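Local coordinates for heme utilization carrier protein (Escherichia coli O157:H7, PDB 6U9J) that probably binds and carries heme in the cytosol, with a likely part in heme utilization and anaerobic heme breakdown, at residues A[42-47]-A[77-82]. Sequence-based numbering, arbitrary orientation. Where two conformers were deposited one is given.
Sequences DKFDTV and GFHRHG
Asp45 and His79 form a histidine-carboxylate hydrogen bond that joins two parts of the ChuX/HutX fold. Asp45 lies in the first turn of helix 44-51. His79 lies on strand 77-80, an outermost strand, within this chain, of the three-stranded antiparallel sheet. The backbones stay well apart, with Asp45 CA 9.2 Å from Gly77 CA, and the contact is made by side chains alone.

The polar part is one short, nearly straight bond. His79 NE2 donates to Asp45 OD1 at 2.6 Å, with an N-H...O angle of 173°. The two side chains reach for each other from opposite directions. OD1 sits at the imidazole edge, in the ring plane, and accepts through its syn lone pair. The carboxylate does not lie flat with the ring; the two planes are 66° apart. The bond needs a proton on NE2. The nearby carboxylate would probably stabilise positive charge on the imidazole, should ND1 be protonated as well.

The nonpolar part is slight. Phe44 leaves the helix on the side facing the strand, and with CG anti to the backbone N (chi1 -179°) its buried ring lies beside the imidazole. Its CD1 comes within 4.4 Å of His79 CE1, at the imidazole edge. Phe84, on the adjacent strand 83-86, meets both rings and is edge-to-face with Phe44. Ala98, in a loop, also touches Phe44 and His79.

The second carboxylate oxygen, Asp45 OD2, remains 3.4 Å from His79 NE2.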
ATOM      1  N   ASP A  42      12.781  11.051  14.012  1.00 23.14           N
ATOM      2  CA  ASP A  42      13.796  11.871  13.353  1.00 27.58           C
ATOM      3  C   ASP A  42      14.955  11.053  12.794  1.00 27.23           C
ATOM      4  O   ASP A  42      15.811  11.610  12.100  1.00 25.55           O
ATOM      5  CB  ASP A  42      14.341  12.930  14.314  1.00 31.70           C
ATOM      6  CG  ASP A  42      15.106  12.327  15.478  1.00 35.53           C
ATOM      7  OD1 ASP A  42      14.666  11.299  16.021  1.00 45.02           O
ATOM      8  OD2 ASP A  42      16.166  12.882  15.845  1.00 50.60           O
ATOM      9  N   LYS A  43      15.018   9.757  13.080  1.00 20.84           N
ATOM     10  CA  LYS A  43      15.997   8.883  12.453  0.63 21.52           C
ATOM     11  C   LYS A  43      15.522   8.360  11.105  1.00 18.87           C
ATOM     12  O   LYS A  43      16.197   7.515  10.516  1.00 19.29           O
ATOM     13  CB  LYS A  43      16.325   7.703  13.372  0.63 22.34           C
ATOM     14  CG  LYS A  43      16.965   8.108  14.681  0.63 25.69           C
ATOM     15  CD  LYS A  43      18.293   8.809  14.445  0.63 27.90           C
ATOM     16  CE  LYS A  43      19.216   8.637  15.649  0.63 38.33           C
ATOM     17  NZ  LYS A  43      20.325   9.630  15.650  0.63 41.55           N
ATOM     18  N   PHE A  44      14.390   8.861  10.601  1.00 16.75           N
ATOM     19  CA  PHE A  44      13.843   8.365   9.344  1.00 17.74           C
ATOM     20  C   PHE A  44      14.868   8.373   8.216  1.00 18.71           C
ATOM     21  O   PHE A  44      15.052   7.364   7.523  1.00 18.90           O
ATOM     22  CB  PHE A  44      12.611   9.189   8.953  1.00 19.80           C
ATOM     23  CG  PHE A  44      11.964   8.733   7.674  1.00 18.23           C
ATOM     24  CD1 PHE A  44      12.359   9.263   6.449  1.00 18.41           C
ATOM     25  CD2 PHE A  44      10.966   7.772   7.699  1.00 18.76           C
ATOM     26  CE1 PHE A  44      11.780   8.824   5.278  1.00 17.61           C
ATOM     27  CE2 PHE A  44      10.380   7.338   6.525  1.00 21.51           C
ATOM     28  CZ  PHE A  44      10.787   7.869   5.320  1.00 20.54           C
ATOM     29  N   ASP A  45      15.500   9.526   7.958  1.00 17.42           N
ATOM     30  CA  ASP A  45      16.427   9.582   6.835  1.00 19.79           C
ATOM     31  C   ASP A  45      17.575   8.600   7.008  1.00 17.79           C
ATOM     32  O   ASP A  45      17.988   7.946   6.044  1.00 19.36           O
ATOM     33  CB  ASP A  45      16.979  11.001   6.666  1.00 18.50           C
ATOM     34  CG  ASP A  45      15.977  11.961   6.067  1.00 27.95           C
ATOM     35  OD1 ASP A  45      15.064  11.526   5.339  1.00 23.35           O
ATOM     36  OD2 ASP A  45      16.131  13.178   6.305  1.00 30.09           O
ATOM     37  N   THR A  46      18.132   8.509   8.220  1.00 20.35           N
ATOM     38  CA  THR A  46      19.229   7.575   8.464  1.00 20.23           C
ATOM     39  C   THR A  46      18.804   6.138   8.174  1.00 17.32           C
ATOM     40  O   THR A  46      19.527   5.389   7.506  1.00 20.03           O
ATOM     41  CB  THR A  46      19.714   7.714   9.910  1.00 25.10           C
ATOM     42  OG1 THR A  46      20.291   9.014  10.097  1.00 30.36           O
ATOM     43  CG2 THR A  46      20.751   6.656  10.246  1.00 27.08           C
ATOM     44  N   VAL A  47      17.618   5.752   8.643  1.00 20.32           N
ATOM     45  CA  VAL A  47      17.142   4.385   8.437  1.00 17.15           C
ATOM     46  C   VAL A  47      16.831   4.154   6.965  1.00 19.76           C
ATOM     47  O   VAL A  47      17.280   3.174   6.358  1.00 19.24           O
ATOM     48  CB  VAL A  47      15.908   4.109   9.314  1.00 20.11           C
ATOM     49  CG1 VAL A  47      15.263   2.772   8.933  1.00 17.30           C
ATOM     50  CG2 VAL A  47      16.288   4.151  10.800  1.00 20.23           C
ATOM     51  N   GLY A  77      14.511   8.738  -1.878  1.00 20.94           N
ATOM     52  CA  GLY A  77      13.476   9.749  -1.888  1.00 21.92           C
ATOM     53  C   GLY A  77      14.009  11.111  -1.501  1.00 25.05           C
ATOM     54  O   GLY A  77      15.163  11.261  -1.093  1.00 25.76           O
ATOM     55  N   PHE A  78      13.137  12.106  -1.625  1.00 23.98           N
ATOM     56  CA  PHE A  78      13.467  13.479  -1.265  1.00 20.09           C
ATOM     57  C   PHE A  78      12.284  14.102  -0.541  1.00 22.33           C
ATOM     58  O   PHE A  78      11.126  13.778  -0.823  1.00 22.04           O
ATOM     59  CB  PHE A  78      13.836  14.321  -2.508  1.00 24.47           C
ATOM     60  CG  PHE A  78      12.746  14.386  -3.548  1.00 28.11           C
ATOM     61  CD1 PHE A  78      12.597  13.368  -4.486  1.00 26.79           C
ATOM     62  CD2 PHE A  78      11.867  15.459  -3.581  1.00 26.96           C
ATOM     63  CE1 PHE A  78      11.588  13.417  -5.432  1.00 25.38           C
ATOM     64  CE2 PHE A  78      10.852  15.529  -4.537  1.00 22.99           C
ATOM     65  CZ  PHE A  78      10.719  14.513  -5.468  1.00 25.87           C
ATOM     66  N   HIS A  79      12.580  15.014   0.388  1.00 21.21           N
ATOM     67  CA  HIS A  79      11.549  15.708   1.145  1.00 17.98           C
ATOM     68  C   HIS A  79      11.108  16.968   0.404  1.00 21.57           C
ATOM     69  O   HIS A  79      11.949  17.728  -0.086  1.00 25.23           O
ATOM     70  CB  HIS A  79      12.053  16.078   2.540  1.00 18.27           C
ATOM     71  CG  HIS A  79      12.347  14.894   3.414  1.00 20.53           C
ATOM     72  ND1 HIS A  79      11.393  14.306   4.208  1.00 22.40           N
ATOM     73  CD2 HIS A  79      13.502  14.230   3.646  1.00 22.07           C
ATOM     74  CE1 HIS A  79      11.940  13.301   4.877  1.00 22.29           C
ATOM     75  NE2 HIS A  79      13.216  13.230   4.547  1.00 20.83           N
ATOM     76  N   ARG A  80       9.795  17.195   0.343  1.00 20.31           N
ATOM     77  CA  ARG A  80       9.245  18.419  -0.255  1.00 21.01           C
ATOM     78  C   ARG A  80       7.858  18.660   0.324  1.00 25.45           C
ATOM     79  O   ARG A  80       6.980  17.798   0.207  1.00 27.91           O
ATOM     80  CB  ARG A  80       9.194  18.294  -1.777  1.00 20.60           C
ATOM     81  CG  ARG A  80       9.052  19.631  -2.524  1.00 22.97           C
ATOM     82  CD  ARG A  80       8.711  19.366  -3.985  1.00 33.55           C
ATOM     83  NE  ARG A  80       8.262  20.574  -4.670  1.00 41.48           N
ATOM     84  CZ  ARG A  80       9.051  21.351  -5.400  1.00 33.41           C
ATOM     85  NH1 ARG A  80      10.332  21.041  -5.544  1.00 30.64           N
ATOM     86  NH2 ARG A  80       8.551  22.435  -5.992  1.00 28.96           N
ATOM     87  N   HIS A  81       7.665  19.818   0.966  1.00 28.51           N
ATOM     88  CA  HIS A  81       6.352  20.241   1.462  1.00 31.52           C
ATOM     89  C   HIS A  81       5.714  19.211   2.390  1.00 34.70           C
ATOM     90  O   HIS A  81       4.504  18.976   2.349  1.00 30.21           O
ATOM     91  CB  HIS A  81       5.402  20.554   0.305  1.00 37.27           C
ATOM     92  CG  HIS A  81       5.760  21.792  -0.449  1.00 38.70           C
ATOM     93  ND1 HIS A  81       6.062  22.981   0.179  1.00 49.16           N
ATOM     94  CD2 HIS A  81       5.857  22.031  -1.779  1.00 38.44           C
ATOM     95  CE1 HIS A  81       6.340  23.897  -0.731  1.00 52.89           C
ATOM     96  NE2 HIS A  81       6.222  23.347  -1.926  1.00 51.82           N
ATOM     97  N   GLY A  82       6.531  18.598   3.243  1.00 25.12           N
ATOM     98  CA  GLY A  82       6.033  17.657   4.221  1.00 28.09           C
ATOM     99  C   GLY A  82       5.943  16.220   3.756  1.00 26.43           C
ATOM    100  O   GLY A  82       5.734  15.330   4.593  1.00 34.88           O
TER